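PDB 5CXX: ferulic acid esterase, AmCE1/Fae1A from Anaeromyces mucronatus, which binds ferulic acid and probably hydrolyses feruloyl esters, releasing ferulic acid, as an esterase of the alpha/beta-hydrolase fold. Local coordinates for residues P112-P116 with E117-G121; D123-I126 with N127-I130; A159-S162 with L163-Y167; G198-S201 with E202-R206. One frame throughout, in Å; residues are numbered along the deposited sequence. Where two conformers were deposited one is given.

Contact 1: residues P112-P116 with E117-G121; sequences PDFNP and EYYKG. With FER (3-(4-hydroxy-3-methoxyphenyl)-2-propenoic acid), chain D.
The N-terminus of helix 116-123 is capped by Asn115, whose OD1 accepts from Tyr118 N at 3.0 Å. Asn115 CG lies between its own backbone N and carbonyl carbon (chi1 73°), and this folds the amide back toward the first turn. The donor comes from well above the plane of the amide carbonyl, not onto a lone pair. Asn115 O also accepts, from Tyr119 N at 3.1 Å. One residue thus satisfies two N-H groups of the first turn. The next bond of the helix runs from Lys120 N to Pro116 O.

Pro112 packs on one face of Tyr118. Pro112 CA sits 3.5 Å from the centroid of the Tyr118 ring and 8° off its normal, a CH-pi contact over the face. Pro112 CB covers the phenol end of the ring. Tyr118 OH is hydrogen-bonded to the hydroxyl of Tyr122.

Tyr119 belongs to the ferulic acid pocket of this alpha/beta-hydrolase, and its ring is covered on both faces. Asn115 O stands 3.2 Å above the plane of the Tyr119 ring, over its centre. On the opposite face the methoxy carbon C10 of ferulic acid is 3.3 Å from that plane. The methoxy oxygen O3 is 3.1 Å from Tyr119 CZ. Tyr119 OH is hydrogen-bonded to Ser193 OG and meets the edge of the Phe114 ring in plane. Phe114, the centre of an inverse gamma turn, brings CE1 to 3.5 Å from C6 of the ligand. On another side of the helix, Lys120 NZ makes a salt bridge to the syn side of Glu117 OE1.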
# COMPACT_ATOMS: atom_id res chain seq x y z
N PRO A 112 7.57 -19.18 2.87
CA PRO A 112 7.96 -17.85 3.38
C PRO A 112 9.17 -17.91 4.31
O PRO A 112 9.29 -18.80 5.13
CB PRO A 112 6.70 -17.37 4.14
CG PRO A 112 5.53 -18.25 3.50
CD PRO A 112 6.16 -19.54 3.14
N ASP A 113 10.06 -16.92 4.17
CA ASP A 113 11.24 -16.87 5.01
C ASP A 113 11.93 -15.56 4.55
O ASP A 113 11.54 -14.96 3.54
CB ASP A 113 12.13 -18.07 4.81
CG ASP A 113 13.25 -18.15 5.86
OD1 ASP A 113 13.24 -17.37 6.88
OD2 ASP A 113 14.13 -19.00 5.64
N PHE A 114 12.90 -15.14 5.35
CA PHE A 114 13.75 -14.00 4.99
C PHE A 114 14.86 -14.50 4.04
O PHE A 114 16.01 -14.75 4.45
CB PHE A 114 14.34 -13.39 6.26
CG PHE A 114 13.28 -12.80 7.18
CD1 PHE A 114 12.70 -11.57 6.91
CD2 PHE A 114 12.89 -13.51 8.34
CE1 PHE A 114 11.74 -11.01 7.76
CE2 PHE A 114 11.93 -12.95 9.21
CZ PHE A 114 11.37 -11.73 8.93
N ASN A 115 14.50 -14.65 2.76
CA ASN A 115 15.53 -14.96 1.79
C ASN A 115 15.15 -14.40 0.44
O ASN A 115 13.95 -14.17 0.13
CB ASN A 115 15.84 -16.46 1.71
CG ASN A 115 14.77 -17.26 1.03
OD1 ASN A 115 14.50 -17.11 -0.16
ND2 ASN A 115 14.21 -18.22 1.77
N PRO A 116 16.16 -14.15 -0.37
CA PRO A 116 15.98 -13.45 -1.62
C PRO A 116 15.04 -14.16 -2.54
O PRO A 116 14.37 -13.49 -3.30
CB PRO A 116 17.37 -13.47 -2.23
CG PRO A 116 18.22 -13.42 -1.01
CD PRO A 116 17.60 -14.42 -0.11
N GLU A 117 15.06 -15.49 -2.55
CA GLU A 117 14.15 -16.16 -3.47
C GLU A 117 12.71 -15.90 -3.11
O GLU A 117 11.89 -15.72 -4.00
CB GLU A 117 14.43 -17.68 -3.47
CG GLU A 117 13.62 -18.41 -4.55
CD GLU A 117 13.95 -17.96 -5.98
OE1 GLU A 117 15.09 -17.47 -6.21
OE2 GLU A 117 13.10 -18.13 -6.88
N TYR A 118 12.37 -15.86 -1.83
CA TYR A 118 10.98 -15.55 -1.47
C TYR A 118 10.62 -14.08 -1.84
O TYR A 118 9.52 -13.77 -2.34
CB TYR A 118 10.74 -15.85 0.05
CG TYR A 118 9.31 -15.59 0.51
CD1 TYR A 118 8.25 -16.35 -0.01
CD2 TYR A 118 9.04 -14.66 1.52
CE1 TYR A 118 6.95 -16.10 0.41
CE2 TYR A 118 7.76 -14.43 1.97
CZ TYR A 118 6.71 -15.16 1.40
OH TYR A 118 5.41 -14.87 1.83
N TYR A 119 11.57 -13.15 -1.63
CA TYR A 119 11.28 -11.77 -2.01
C TYR A 119 10.92 -11.59 -3.46
O TYR A 119 10.15 -10.65 -3.77
CB TYR A 119 12.50 -10.89 -1.68
CG TYR A 119 13.04 -10.99 -0.27
CD1 TYR A 119 12.24 -11.34 0.83
CD2 TYR A 119 14.38 -10.66 -0.02
CE1 TYR A 119 12.77 -11.43 2.11
CE2 TYR A 119 14.88 -10.71 1.28
CZ TYR A 119 14.08 -11.08 2.32
OH TYR A 119 14.62 -11.18 3.59
N LYS A 120 11.53 -12.38 -4.35
CA LYS A 120 11.27 -12.22 -5.81
C LYS A 120 9.77 -12.26 -6.14
O LYS A 120 9.31 -11.62 -7.08
CB LYS A 120 11.98 -13.30 -6.61
CG LYS A 120 13.53 -13.08 -6.59
CD LYS A 120 14.16 -14.22 -7.39
CE LYS A 120 15.71 -14.14 -7.31
NZ LYS A 120 16.28 -15.36 -7.94
N GLY A 121 9.01 -13.07 -5.39
CA GLY A 121 7.56 -13.15 -5.62
C GLY A 121 6.81 -11.87 -5.30
O GLY A 121 5.83 -11.53 -5.99
C4 FER D . 14.20 -7.94 5.46
C5 FER D . 13.57 -7.75 6.73
C6 FER D . 12.21 -7.63 6.80
C3 FER D . 13.40 -7.90 4.30
C2 FER D . 12.04 -7.80 4.35
C1 FER D . 11.44 -7.65 5.59
C10 FER D . 13.32 -7.79 2.01
C7 FER D . 9.95 -7.56 5.64
C8 FER D . 9.21 -7.74 6.75
C9 FER D . 7.69 -7.63 6.64
O1 FER D . 7.10 -7.39 5.53
O2 FER D . 7.01 -7.80 7.68
O4 FER D . 15.54 -8.07 5.27
O3 FER D . 14.12 -8.05 3.16

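Contact 2: residues D123-I126 with N127-I130; sequences DNFI and NELI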
# COMPACT_ATOMS: atom_id res chain seq x y z
N ASP A 123 8.43 -8.91 -5.59
CA ASP A 123 8.88 -8.04 -6.70
C ASP A 123 8.02 -8.25 -7.93
O ASP A 123 7.69 -7.30 -8.66
CB ASP A 123 10.34 -8.30 -7.07
CG ASP A 123 11.31 -8.14 -5.89
OD1 ASP A 123 10.93 -7.38 -4.96
OD2 ASP A 123 12.40 -8.73 -5.96
N ASN A 124 7.61 -9.49 -8.17
CA ASN A 124 6.86 -9.79 -9.37
C ASN A 124 5.44 -9.28 -9.32
O ASN A 124 4.72 -9.30 -10.34
CB ASN A 124 6.86 -11.34 -9.60
CG ASN A 124 6.54 -11.70 -11.02
OD1 ASN A 124 7.09 -11.09 -11.96
ND2 ASN A 124 5.72 -12.74 -11.20
N PHE A 125 5.01 -8.80 -8.15
CA PHE A 125 3.69 -8.25 -8.00
C PHE A 125 3.46 -7.03 -8.92
O PHE A 125 2.31 -6.78 -9.29
CB PHE A 125 3.41 -7.85 -6.53
CG PHE A 125 1.96 -7.44 -6.33
CD1 PHE A 125 0.96 -8.42 -6.36
CD2 PHE A 125 1.60 -6.11 -6.18
CE1 PHE A 125 -0.39 -8.05 -6.28
CE2 PHE A 125 0.30 -5.75 -6.08
CZ PHE A 125 -0.73 -6.72 -6.10
N ILE A 126 4.54 -6.35 -9.33
CA ILE A 126 4.34 -5.26 -10.31
C ILE A 126 3.65 -5.79 -11.57
O ILE A 126 2.74 -5.16 -12.10
CB ILE A 126 5.67 -4.56 -10.63
CG1 ILE A 126 5.40 -3.33 -11.53
CG2 ILE A 126 6.65 -5.52 -11.39
CD1 ILE A 126 6.69 -2.43 -11.61
N ASN A 127 3.96 -7.01 -11.99
CA ASN A 127 3.33 -7.59 -13.15
C ASN A 127 1.89 -8.08 -12.85
O ASN A 127 0.98 -7.87 -13.65
CB ASN A 127 4.20 -8.77 -13.69
CG ASN A 127 5.55 -8.25 -14.16
OD1 ASN A 127 5.56 -7.28 -14.93
ND2 ASN A 127 6.66 -8.78 -13.63
N GLU A 128 1.71 -8.68 -11.66
CA GLU A 128 0.36 -9.13 -11.23
C GLU A 128 -0.59 -7.94 -11.17
O GLU A 128 -1.70 -8.01 -11.71
CB GLU A 128 0.44 -9.79 -9.83
CG GLU A 128 -0.93 -10.25 -9.28
CD GLU A 128 -1.52 -11.39 -10.13
OE1 GLU A 128 -0.78 -12.00 -10.94
OE2 GLU A 128 -2.74 -11.65 -10.00
N LEU A 129 -0.12 -6.83 -10.61
CA LEU A 129 -1.02 -5.68 -10.44
C LEU A 129 -1.39 -5.10 -11.83
O LEU A 129 -2.56 -4.86 -12.13
CB LEU A 129 -0.33 -4.63 -9.53
CG LEU A 129 -1.20 -3.35 -9.40
CD1 LEU A 129 -2.47 -3.61 -8.58
CD2 LEU A 129 -0.34 -2.24 -8.71
N ILE A 130 -0.36 -4.85 -12.66
CA ILE A 130 -0.59 -4.07 -13.91
C ILE A 130 -1.22 -4.92 -15.00
O ILE A 130 -2.11 -4.45 -15.72
CB ILE A 130 0.76 -3.44 -14.35
CG1 ILE A 130 1.13 -2.38 -13.30
CG2 ILE A 130 0.66 -2.88 -15.76
CD1 ILE A 130 2.60 -1.84 -13.50
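Asn124 and Asn127 join their side chains near the start of helix 125-140, a helix of the alpha/beta-hydrolase fold that lies against helix 157-168. Asn127 ND2 donates to Asn124 OD1 at 2.9 Å with an N-H...O angle of 161°. OD1 lies in the amide plane of Asn127, but the donor stands well above the carbonyl plane of Asn124. The two amide planes are 65° apart. Asn124 OD1 has a second donor in Lys105 NZ, and Asn124 ND2 gives a bond to Ala103 O. The other end of the Asn127 amide, OD1, is hydrogen-bonded to a glycerol that probably came from the crystallisation liquor. A leucine in place of Asn127 would probably cost Asn124 OD1 one of its donors and leave the glycerol without its amide partner.

The backbone acceptors are used as well. Asn124 O takes Asn127 N at 2.9 Å and, weakly, Glu128 N at 3.3 Å. Phe125 O receives Leu129 N at 2.8 Å. Ile126 O receives Ile130 N at 3.2 Å.

Glu128 CG stands opposite its backbone N (chi1 179°) and passes 3.8 Å from Phe125 CE1. The bend at chi2 then turns the carboxylate away. It is buried and satisfied: OE2 is bonded to Tyr31 OH and OE1 to Ser33 OG. Phe125 also reaches Leu129 CB and packs on Thr161 and Ile165 of the neighbouring helix. Ile126 and Ile130 run alongside one another, with Ile126 CG1 3.7 Å from Ile130 CD1.

Contact 3: residues A159-S162 with L163-Y167; sequences ARTS and LYIGY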
# COMPACT_ATOMS: atom_id res chain seq x y z
N ALA A 159 4.86 -2.24 1.61
CA ALA A 159 5.22 -0.82 1.48
C ALA A 159 6.47 -0.65 0.57
O ALA A 159 6.55 0.32 -0.20
CB ALA A 159 5.51 -0.26 2.88
N ARG A 160 7.45 -1.54 0.70
CA ARG A 160 8.54 -1.59 -0.27
C ARG A 160 7.99 -1.77 -1.68
O ARG A 160 8.40 -1.06 -2.63
CB ARG A 160 9.52 -2.73 0.13
CG ARG A 160 10.16 -3.36 -1.10
CD ARG A 160 11.32 -4.33 -0.69
NE ARG A 160 11.54 -5.24 -1.79
CZ ARG A 160 12.63 -6.02 -1.85
NH1 ARG A 160 13.58 -5.95 -0.90
NH2 ARG A 160 12.76 -6.88 -2.87
N THR A 161 7.02 -2.69 -1.81
CA THR A 161 6.51 -2.99 -3.13
C THR A 161 5.70 -1.79 -3.65
O THR A 161 5.77 -1.45 -4.85
CB THR A 161 5.62 -4.28 -3.06
OG1 THR A 161 6.51 -5.34 -2.61
CG2 THR A 161 5.05 -4.63 -4.46
N SER A 162 4.95 -1.14 -2.77
CA SER A 162 4.18 0.06 -3.18
C SER A 162 5.10 1.18 -3.66
O SER A 162 4.81 1.86 -4.66
CB SER A 162 3.33 0.59 -2.02
OG SER A 162 2.30 -0.31 -1.70
N LEU A 163 6.22 1.40 -2.96
CA LEU A 163 7.13 2.46 -3.39
C LEU A 163 7.80 2.12 -4.73
O LEU A 163 7.95 2.98 -5.60
CB LEU A 163 8.26 2.67 -2.35
CG LEU A 163 7.78 3.47 -1.15
CD1 LEU A 163 8.82 3.37 0.03
CD2 LEU A 163 7.59 4.98 -1.52
N TYR A 164 8.18 0.84 -4.88
CA TYR A 164 8.83 0.42 -6.12
C TYR A 164 7.88 0.65 -7.30
O TYR A 164 8.26 1.21 -8.34
CB TYR A 164 9.23 -1.06 -5.98
CG TYR A 164 9.76 -1.70 -7.24
CD1 TYR A 164 10.92 -1.23 -7.84
CD2 TYR A 164 9.13 -2.83 -7.73
CE1 TYR A 164 11.41 -1.85 -8.98
CE2 TYR A 164 9.63 -3.47 -8.90
CZ TYR A 164 10.74 -2.94 -9.51
OH TYR A 164 11.25 -3.58 -10.63
N ILE A 165 6.66 0.14 -7.16
CA ILE A 165 5.73 0.24 -8.27
C ILE A 165 5.34 1.70 -8.49
O ILE A 165 5.22 2.20 -9.64
CB ILE A 165 4.49 -0.65 -8.03
CG1 ILE A 165 4.88 -2.14 -8.01
CG2 ILE A 165 3.44 -0.36 -9.14
CD1 ILE A 165 3.71 -3.02 -7.44
N GLY A 166 5.07 2.42 -7.39
CA GLY A 166 4.60 3.82 -7.48
C GLY A 166 5.64 4.73 -8.12
O GLY A 166 5.23 5.74 -8.75
N TYR A 167 6.93 4.43 -7.97
CA TYR A 167 7.93 5.28 -8.61
C TYR A 167 8.28 4.73 -10.00
O TYR A 167 8.44 5.58 -10.94
CB TYR A 167 9.20 5.46 -7.74
CG TYR A 167 8.94 6.56 -6.74
CD1 TYR A 167 8.32 6.27 -5.52
CD2 TYR A 167 9.32 7.88 -7.02
CE1 TYR A 167 8.04 7.29 -4.60
CE2 TYR A 167 9.02 8.94 -6.12
CZ TYR A 167 8.39 8.61 -4.90
OH TYR A 167 8.10 9.67 -4.06
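Thr161 and Ile165 project from the same side of helix 157-168, one turn apart, and touch. The helix connects strands 150-155 and 175-179 in a beta-alpha-beta unit. It starts just after Ser156, the probable nucleophile of a GxSxG elbow.

The Thr161 methyl is anti to the backbone N, while OG1 sits beside that N (chi1 -61°). This split gives the methyl to the hydrophobic side, where Thr161 also packs on Leu62 of strand 58-62, and lets OG1 bond back to Met157 O. Ile165 CG1 is placed beside its own backbone N (chi1 -65°), 3.4 Å from Thr161 O.

Leu163 takes another side of the helix. Its CG lies 3.5 Å from Ala159 O, and its branches pack on Val176 and Ala178 of strand 175-179. Tyr164 touches the preceding turn through CB, 3.5 Å from Arg160 O. Its ring extends off the helix to pack on Ile126 and Leu199.

Arg160 points away from the following turn. Its chain is extended beyond CG and reaches the ferulic acid pocket, where it touches the ligand. NH2 makes a salt bridge with Asp123 OD1, and NH1 donates to Pro183 O. These two partners fix the guanidinium beside the ligand.

The backbone under these side chains is regular. Leu163 N bonds to Ala159 O and Tyr164 N to Arg160 O, both at 3.0 Å. Gly166 N reaches Ser162 O at 2.8 Å. Ile165 N bonds to Thr161 O at 2.9 Å, and beside this bond Thr161 CG2 meets Ile165 CD1 at 3.6 Å.

Contact 4: residues G198-S201 with E202-R206; sequences GLIS and EDEFR
Ile200 and Ser201 run extended into a short turn, where residues 202-204 have helical phi and psi but do not build a regular helix. Phe205 then forms an inverse gamma turn. Glu204 N comes back to Ser201 O at 3.1 Å, but this bond is weak.

Side chains tie the same two residues together. Ser201 N donates to Glu204 OE1 at 3.0 Å with an angle of 170°, meeting the carboxylate from above its plane. In return Glu204 N donates to Ser201 OG at 3.2 Å. This is the reciprocal pattern of a capping box, here on an irregular turn. Ser201 OG reaches it from a position between its backbone N and carbonyl carbon (chi1 69°). A water lies 2.7 Å from Ser201 OG and donates weakly to Glu204 OE2. With alanine in place of Ser201 the OG acceptor is gone, and Glu204 N is likely to be left to the weak bond to the carbonyl, the water losing its closer partner.

Ile200 and Glu204 run antiparallel past one another, Ile200 CB 3.6 Å from Glu204 OE1. Ile200 CD1 meets Phe205 CB at 3.8 Å, the side chains crossing at about a right angle. The Phe205 ring goes inward, edge-to-face with Tyr167. Asn239 ND2 bonds to Glu202 O and Phe205 O.

The turn thus pairs an apolar inner side with a polar outer one, where side-chain oxygens take up the N-H groups of Ser201 and Glu204, so serine and glutamate close it from both ends.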
# COMPACT_ATOMS: atom_id res chain seq x y z
N GLY A 198 19.43 -4.60 -4.08
CA GLY A 198 18.64 -3.45 -4.48
C GLY A 198 17.89 -3.75 -5.79
O GLY A 198 18.49 -4.27 -6.75
N LEU A 199 16.61 -3.40 -5.84
CA LEU A 199 15.93 -3.45 -7.11
C LEU A 199 16.44 -2.44 -8.11
O LEU A 199 16.44 -2.68 -9.32
CB LEU A 199 14.44 -3.22 -6.86
CG LEU A 199 13.75 -4.30 -5.98
CD1 LEU A 199 12.30 -3.92 -5.59
CD2 LEU A 199 13.75 -5.66 -6.65
N ILE A 200 16.85 -1.28 -7.58
CA ILE A 200 17.33 -0.17 -8.37
C ILE A 200 18.48 0.47 -7.60
O ILE A 200 18.60 0.24 -6.39
CB ILE A 200 16.23 0.88 -8.65
CG1 ILE A 200 15.57 1.32 -7.35
CG2 ILE A 200 15.19 0.22 -9.64
CD1 ILE A 200 14.47 2.41 -7.50
N SER A 201 19.26 1.33 -8.25
CA SER A 201 20.21 2.12 -7.50
C SER A 201 19.51 3.29 -6.76
O SER A 201 18.38 3.67 -7.09
CB SER A 201 21.27 2.70 -8.43
OG SER A 201 20.66 3.68 -9.28
N GLU A 202 20.19 3.91 -5.82
CA GLU A 202 19.62 5.08 -5.17
C GLU A 202 19.29 6.21 -6.17
O GLU A 202 18.23 6.79 -6.10
CB GLU A 202 20.62 5.56 -4.10
CG GLU A 202 20.71 4.53 -2.94
CD GLU A 202 21.58 5.00 -1.79
OE1 GLU A 202 22.34 5.99 -1.97
OE2 GLU A 202 21.57 4.35 -0.71
N ASP A 203 20.20 6.50 -7.11
CA ASP A 203 19.94 7.58 -8.09
C ASP A 203 18.75 7.28 -8.97
O ASP A 203 18.13 8.21 -9.51
CB ASP A 203 21.18 7.83 -8.96
CG ASP A 203 22.18 8.69 -8.25
OD1 ASP A 203 21.84 9.38 -7.26
OD2 ASP A 203 23.34 8.68 -8.69
N GLU A 204 18.40 5.99 -9.11
CA GLU A 204 17.26 5.58 -9.92
C GLU A 204 15.95 5.63 -9.16
O GLU A 204 14.88 5.40 -9.77
CB GLU A 204 17.46 4.16 -10.44
CG GLU A 204 18.50 4.15 -11.57
CD GLU A 204 19.15 2.76 -11.80
OE1 GLU A 204 18.73 1.75 -11.16
OE2 GLU A 204 20.09 2.74 -12.60
N PHE A 205 16.00 5.93 -7.85
CA PHE A 205 14.76 5.89 -7.03
C PHE A 205 14.08 7.26 -7.19
O PHE A 205 14.25 8.18 -6.36
CB PHE A 205 15.11 5.57 -5.58
CG PHE A 205 13.93 5.27 -4.69
CD1 PHE A 205 12.65 5.12 -5.20
CD2 PHE A 205 14.17 5.09 -3.35
CE1 PHE A 205 11.59 4.80 -4.30
CE2 PHE A 205 13.13 4.76 -2.45
CZ PHE A 205 11.83 4.64 -2.96
N ARG A 206 13.38 7.43 -8.30
CA ARG A 206 12.79 8.71 -8.72
C ARG A 206 11.76 8.40 -9.83
O ARG A 206 11.73 7.28 -10.37
CB ARG A 206 13.86 9.70 -9.20
CG ARG A 206 14.62 9.19 -10.43
CD ARG A 206 15.53 10.24 -11.04
NE ARG A 206 16.55 10.70 -10.14
CZ ARG A 206 16.64 11.97 -9.71
NH1 ARG A 206 15.71 12.87 -10.05
NH2 ARG A 206 17.64 12.33 -8.92
O HOH W 1 22.48 4.71 -11.03

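Overall arrangement
The contacts follow one another along the chain. Contacts 1 and 2 adjoin in sequence, on helices 116-123 and 125-140, with centres 15 Å apart. Contact 3 lies on helix 157-168, about 11 Å from contact 2 between centres. The two touch by the Asp123-Arg160 bridge and by Ile126 packing on Ile165. Contact 4, in the loop before strand 213-219, is about 12 Å from contact 3 between centres and meets it through Leu199, Phe205 and Arg206. Contacts 1 and 4 do not touch; their nearest atoms are about 7 Å apart. Contacts 1 and 3 supply residues of the ferulic acid pocket and touch through Tyr119 and Arg160, so the pocket wall spans helices 116-123 and 157-168.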